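Local coordinates for heat-shock protein cognate (HSC) co-chaperone sgt12 (Aspergillus fumigatus, PDB 3SZ7), which binds HSC-family chaperones through its TPR domain and directs tail-anchored proteins bound for the endoplasmic reticulum into the GET pathway via get4 and get5, at residues P76-R89 / A98-G110. Residues are numbered along the deposited sequence; the frame is centred on the assembly and turned at random.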
loop_
_atom_site.group_PDB
_atom_site.type_symbol
_atom_site.label_atom_id
_atom_site.label_comp_id
_atom_site.label_asym_id
_atom_site.label_seq_id
_atom_site.Cartn_x
_atom_site.Cartn_y
_atom_site.Cartn_z
ATOM N N PRO A 76 2.665 -1.597 -14.956
ATOM C CA PRO A 76 3.496 -0.661 -14.187
ATOM C C PRO A 76 3.045 0.791 -14.342
ATOM O O PRO A 76 3.532 1.660 -13.618
ATOM C CB PRO A 76 4.892 -0.850 -14.791
ATOM C CG PRO A 76 4.655 -1.417 -16.146
ATOM C CD PRO A 76 3.432 -2.278 -16.013
ATOM N N LYS A 77 2.128 1.048 -15.271
ATOM C CA LYS A 77 1.630 2.403 -15.506
ATOM C C LYS A 77 0.346 2.694 -14.730
ATOM O O LYS A 77 -0.241 3.766 -14.864
ATOM C CB LYS A 77 1.367 2.611 -16.997
ATOM C CG LYS A 77 2.569 2.360 -17.887
ATOM C CD LYS A 77 3.447 3.593 -18.012
ATOM C CE LYS A 77 4.286 3.523 -19.282
ATOM N NZ LYS A 77 5.175 4.707 -19.444
ATOM N N TYR A 78 -0.098 1.735 -13.925
ATOM C CA TYR A 78 -1.343 1.887 -13.173
ATOM C C TYR A 78 -1.039 2.433 -11.788
ATOM O O TYR A 78 -0.654 1.686 -10.894
ATOM C CB TYR A 78 -2.077 0.550 -13.091
ATOM C CG TYR A 78 -3.392 0.577 -12.359
ATOM C CD1 TYR A 78 -4.272 1.645 -12.495
ATOM C CD2 TYR A 78 -3.774 -0.491 -11.568
ATOM C CE1 TYR A 78 -5.481 1.652 -11.830
ATOM C CE2 TYR A 78 -4.981 -0.493 -10.909
ATOM C CZ TYR A 78 -5.830 0.575 -11.042
ATOM O OH TYR A 78 -7.028 0.540 -10.369
ATOM N N SER A 79 -1.217 3.742 -11.618
ATOM C CA SER A 79 -0.764 4.414 -10.404
ATOM C C SER A 79 -1.416 3.880 -9.132
ATOM O O SER A 79 -0.763 3.821 -8.091
ATOM C CB SER A 79 -0.948 5.937 -10.508
ATOM O OG SER A 79 -2.310 6.304 -10.367
ATOM N N LYS A 80 -2.691 3.493 -9.202
ATOM C CA LYS A 80 -3.384 3.010 -8.006
ATOM C C LYS A 80 -2.707 1.777 -7.403
ATOM O O LYS A 80 -2.634 1.638 -6.181
ATOM C CB LYS A 80 -4.870 2.731 -8.279
ATOM C CG LYS A 80 -5.715 2.605 -7.012
ATOM C CD LYS A 80 -7.195 2.366 -7.318
ATOM C CE LYS A 80 -7.853 3.583 -7.951
ATOM N NZ LYS A 80 -8.114 4.683 -6.979
ATOM N N ALA A 81 -2.202 0.892 -8.254
ATOM C CA ALA A 81 -1.532 -0.313 -7.780
ATOM C C ALA A 81 -0.288 0.036 -6.967
ATOM O O ALA A 81 -0.003 -0.604 -5.956
ATOM C CB ALA A 81 -1.172 -1.227 -8.948
ATOM N N TRP A 82 0.441 1.058 -7.403
ATOM C CA TRP A 82 1.646 1.486 -6.694
ATOM C C TRP A 82 1.288 2.089 -5.341
ATOM O O TRP A 82 2.017 1.913 -4.361
ATOM C CB TRP A 82 2.437 2.507 -7.513
ATOM C CG TRP A 82 3.127 1.933 -8.706
ATOM C CD1 TRP A 82 2.802 2.136 -10.017
ATOM C CD2 TRP A 82 4.264 1.061 -8.701
ATOM N NE1 TRP A 82 3.674 1.446 -10.830
ATOM C CE2 TRP A 82 4.572 0.776 -10.049
ATOM C CE3 TRP A 82 5.045 0.490 -7.692
ATOM C CZ2 TRP A 82 5.637 -0.057 -10.409
ATOM C CZ3 TRP A 82 6.102 -0.335 -8.056
ATOM C CH2 TRP A 82 6.387 -0.597 -9.402
ATOM N N SER A 83 0.172 2.809 -5.295
ATOM C CA SER A 83 -0.291 3.397 -4.044
ATOM C C SER A 83 -0.666 2.307 -3.043
ATOM O O SER A 83 -0.367 2.416 -1.851
ATOM C CB SER A 83 -1.478 4.328 -4.288
ATOM O OG SER A 83 -1.852 4.979 -3.088
ATOM N N ARG A 84 -1.327 1.260 -3.534
ATOM C CA ARG A 84 -1.688 0.107 -2.716
ATOM C C ARG A 84 -0.450 -0.593 -2.190
ATOM O O ARG A 84 -0.402 -0.980 -1.028
ATOM C CB ARG A 84 -2.491 -0.902 -3.534
ATOM C CG ARG A 84 -3.811 -0.384 -4.022
ATOM C CD ARG A 84 -4.913 -0.700 -3.042
ATOM N NE ARG A 84 -6.185 -0.214 -3.550
ATOM C CZ ARG A 84 -6.812 0.858 -3.085
ATOM N NH1 ARG A 84 -6.292 1.546 -2.076
ATOM N NH2 ARG A 84 -7.965 1.231 -3.616
ATOM N N LEU A 85 0.539 -0.764 -3.062
ATOM C CA LEU A 85 1.789 -1.424 -2.691
ATOM C C LEU A 85 2.545 -0.612 -1.641
ATOM O O LEU A 85 3.114 -1.164 -0.702
ATOM C CB LEU A 85 2.667 -1.614 -3.925
ATOM C CG LEU A 85 4.008 -2.310 -3.687
ATOM C CD1 LEU A 85 3.791 -3.626 -2.954
ATOM C CD2 LEU A 85 4.725 -2.541 -5.012
ATOM N N GLY A 86 2.544 0.704 -1.812
ATOM C CA GLY A 86 3.186 1.593 -0.859
ATOM C C GLY A 86 2.604 1.436 0.530
ATOM O O GLY A 86 3.337 1.327 1.509
ATOM N N LEU A 87 1.279 1.428 0.625
ATOM C CA LEU A 87 0.628 1.301 1.926
ATOM C C LEU A 87 0.886 -0.070 2.539
ATOM O O LEU A 87 1.162 -0.183 3.725
ATOM C CB LEU A 87 -0.876 1.566 1.813
ATOM C CG LEU A 87 -1.651 1.594 3.132
ATOM C CD1 LEU A 87 -1.045 2.605 4.096
ATOM C CD2 LEU A 87 -3.120 1.919 2.880
ATOM N N ALA A 88 0.785 -1.118 1.732
ATOM C CA ALA A 88 1.023 -2.460 2.238
ATOM C C ALA A 88 2.442 -2.600 2.787
ATOM O O ALA A 88 2.649 -3.173 3.859
ATOM C CB ALA A 88 0.740 -3.513 1.153
ATOM N N ARG A 89 3.423 -2.077 2.061
ATOM C CA ARG A 89 4.807 -2.151 2.533
ATOM C C ARG A 89 5.006 -1.298 3.782
ATOM O O ARG A 89 5.721 -1.688 4.703
ATOM C CB ARG A 89 5.778 -1.728 1.432
ATOM C CG ARG A 89 5.862 -2.735 0.280
ATOM C CD ARG A 89 6.872 -2.304 -0.775
ATOM N NE ARG A 89 7.078 -3.334 -1.794
ATOM C CZ ARG A 89 7.728 -3.126 -2.936
ATOM N NH1 ARG A 89 8.228 -1.926 -3.201
ATOM N NH2 ARG A 89 7.875 -4.112 -3.816
ATOM N N ALA A 98 8.336 0.934 0.647
ATOM C CA ALA A 98 7.180 1.818 0.521
ATOM C C ALA A 98 7.568 3.102 -0.204
ATOM O O ALA A 98 6.834 3.587 -1.061
ATOM C CB ALA A 98 6.582 2.132 1.898
ATOM N N LYS A 99 8.733 3.648 0.133
ATOM C CA LYS A 99 9.206 4.857 -0.521
ATOM C C LYS A 99 9.333 4.636 -2.028
ATOM O O LYS A 99 8.862 5.451 -2.828
ATOM C CB LYS A 99 10.547 5.294 0.071
ATOM C CG LYS A 99 11.195 6.472 -0.650
ATOM C CD LYS A 99 12.520 6.825 0.017
ATOM C CE LYS A 99 13.198 8.013 -0.659
ATOM N NZ LYS A 99 13.814 7.647 -1.965
ATOM N N GLU A 100 9.955 3.523 -2.413
ATOM C CA GLU A 100 10.115 3.186 -3.828
ATOM C C GLU A 100 8.770 3.043 -4.539
ATOM O O GLU A 100 8.601 3.530 -5.651
ATOM C CB GLU A 100 10.940 1.905 -3.989
ATOM C CG GLU A 100 12.364 2.049 -3.476
ATOM C CD GLU A 100 13.164 0.763 -3.581
ATOM O OE1 GLU A 100 12.573 -0.296 -3.887
ATOM O OE2 GLU A 100 14.390 0.816 -3.353
ATOM N N ALA A 101 7.814 2.379 -3.893
ATOM C CA ALA A 101 6.502 2.182 -4.511
ATOM C C ALA A 101 5.776 3.509 -4.699
ATOM O O ALA A 101 5.168 3.749 -5.742
ATOM C CB ALA A 101 5.649 1.221 -3.694
ATOM N N TYR A 102 5.819 4.369 -3.687
ATOM C CA TYR A 102 5.156 5.667 -3.818
ATOM C C TYR A 102 5.808 6.522 -4.900
ATOM O O TYR A 102 5.120 7.225 -5.636
ATOM C CB TYR A 102 5.133 6.426 -2.493
ATOM C CG TYR A 102 4.063 5.939 -1.539
ATOM C CD1 TYR A 102 2.726 5.932 -1.916
ATOM C CD2 TYR A 102 4.387 5.515 -0.258
ATOM C CE1 TYR A 102 1.742 5.506 -1.050
ATOM C CE2 TYR A 102 3.415 5.081 0.615
ATOM C CZ TYR A 102 2.094 5.082 0.215
ATOM O OH TYR A 102 1.116 4.666 1.077
ATOM N N GLU A 103 7.137 6.475 -4.988
ATOM C CA GLU A 103 7.834 7.230 -6.019
ATOM C C GLU A 103 7.422 6.757 -7.407
ATOM O O GLU A 103 7.153 7.567 -8.288
ATOM C CB GLU A 103 9.347 7.130 -5.845
ATOM C CG GLU A 103 9.861 7.910 -4.653
ATOM C CD GLU A 103 11.322 7.624 -4.352
ATOM O OE1 GLU A 103 11.817 6.541 -4.737
ATOM O OE2 GLU A 103 11.974 8.486 -3.729
ATOM N N LYS A 104 7.367 5.446 -7.604
ATOM C CA LYS A 104 6.934 4.920 -8.895
ATOM C C LYS A 104 5.460 5.217 -9.172
ATOM O O LYS A 104 5.060 5.427 -10.326
ATOM C CB LYS A 104 7.221 3.426 -8.987
ATOM C CG LYS A 104 8.716 3.107 -8.953
ATOM C CD LYS A 104 8.993 1.652 -9.284
ATOM C CE LYS A 104 10.491 1.364 -9.293
ATOM N NZ LYS A 104 11.216 2.318 -10.174
ATOM N N GLY A 105 4.651 5.242 -8.118
ATOM C CA GLY A 105 3.244 5.578 -8.266
ATOM C C GLY A 105 3.083 7.016 -8.715
ATOM O O GLY A 105 2.253 7.327 -9.565
ATOM N N ILE A 106 3.894 7.895 -8.141
ATOM C CA ILE A 106 3.843 9.314 -8.461
ATOM C C ILE A 106 4.234 9.553 -9.921
ATOM O O ILE A 106 3.591 10.339 -10.623
ATOM C CB ILE A 106 4.739 10.123 -7.498
ATOM C CG1 ILE A 106 4.041 10.267 -6.144
ATOM C CG2 ILE A 106 5.083 11.483 -8.084
ATOM C CD1 ILE A 106 4.936 10.803 -5.031
ATOM N N GLU A 107 5.272 8.862 -10.382
ATOM C CA GLU A 107 5.660 8.934 -11.792
ATOM C C GLU A 107 4.562 8.412 -12.723
ATOM O O GLU A 107 4.253 9.027 -13.745
ATOM C CB GLU A 107 6.970 8.172 -12.034
ATOM C CG GLU A 107 8.169 8.759 -11.309
ATOM C CD GLU A 107 9.434 7.948 -11.523
ATOM O OE1 GLU A 107 9.343 6.834 -12.081
ATOM O OE2 GLU A 107 10.519 8.428 -11.131
ATOM N N ALA A 108 3.967 7.280 -12.366
ATOM C CA ALA A 108 2.913 6.687 -13.181
ATOM C C ALA A 108 1.675 7.580 -13.226
ATOM O O ALA A 108 1.000 7.670 -14.253
ATOM C CB ALA A 108 2.547 5.306 -12.659
ATOM N N GLU A 109 1.386 8.244 -12.113
ATOM C CA GLU A 109 0.183 9.073 -12.004
ATOM C C GLU A 109 0.254 10.267 -12.958
ATOM O O GLU A 109 -0.773 10.777 -13.422
ATOM C CB GLU A 109 -0.022 9.523 -10.550
ATOM C CG GLU A 109 -1.383 10.166 -10.258
ATOM C CD GLU A 109 -1.338 11.684 -10.333
ATOM O OE1 GLU A 109 -0.226 12.231 -10.457
ATOM O OE2 GLU A 109 -2.409 12.334 -10.273
ATOM N N GLY A 110 1.477 10.702 -13.249
ATOM C CA GLY A 110 1.731 11.678 -14.291
ATOM C C GLY A 110 1.405 13.115 -13.943
ATOM O O GLY A 110 1.515 14.002 -14.789
HETATM O O HOH W 1 -1.699 5.702 -13.719
HETATM O O HOH W 2 -1.534 4.830 -0.004
HETATM O O HOH W 3 10.151 -1.364 -5.505
#
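Trp82 and Tyr102 interlock the two helices of the predicted third tetratricopeptide repeat, an antiparallel helical hairpin whose segments 79-89 and 98-109 have their N-to-C directions 164° apart and their axes 7.8 Å apart at closest approach. The Trp82 side chain is a knob in the hole formed by Ala101, Lys104, Gly105 and Ala108: its CB lies 3.3 Å from Gly105 CA, while Lys104 CB sits over the face of the six-membered ring, 3.7 Å from the centroid. With CG anti to the carbonyl carbon (chi1 -72°), the indole is laid along this surface, and a nearly straight bond from Trp82 NE1 to Pro76 O (2.8 Å), in the ring plane, fixes its rotation and ties the preceding loop to the helix. Ala101 answers from the other helix, its methyl set among Trp82, Leu85, Gly86 and Arg89. Further along, Gly86 CA makes a CH-pi contact over the Tyr102 ring face, 3.9 Å from its centroid and 18° off the ring normal. Ala98 CB closes on Gly86 O at 3.4 Å. No direct hydrogen bond joins the two segments; waters bridge them instead, one linking Tyr102 OH to Ser83 OG, another Arg89 NH1 to Glu100 OE1. Arg89 NH1 also bonds Gly97 O, while its NH2 forms a salt bridge with Glu69, anchoring the hairpin to helix 61-74. That helix also receives Ala81, Trp82 and Leu85; Tyr78 and Arg84 reach helix 45-57; Ser79, Tyr102 and Ile106 meet helix 115-133. The pair is thus stacked between the preceding repeat and helix 115-133.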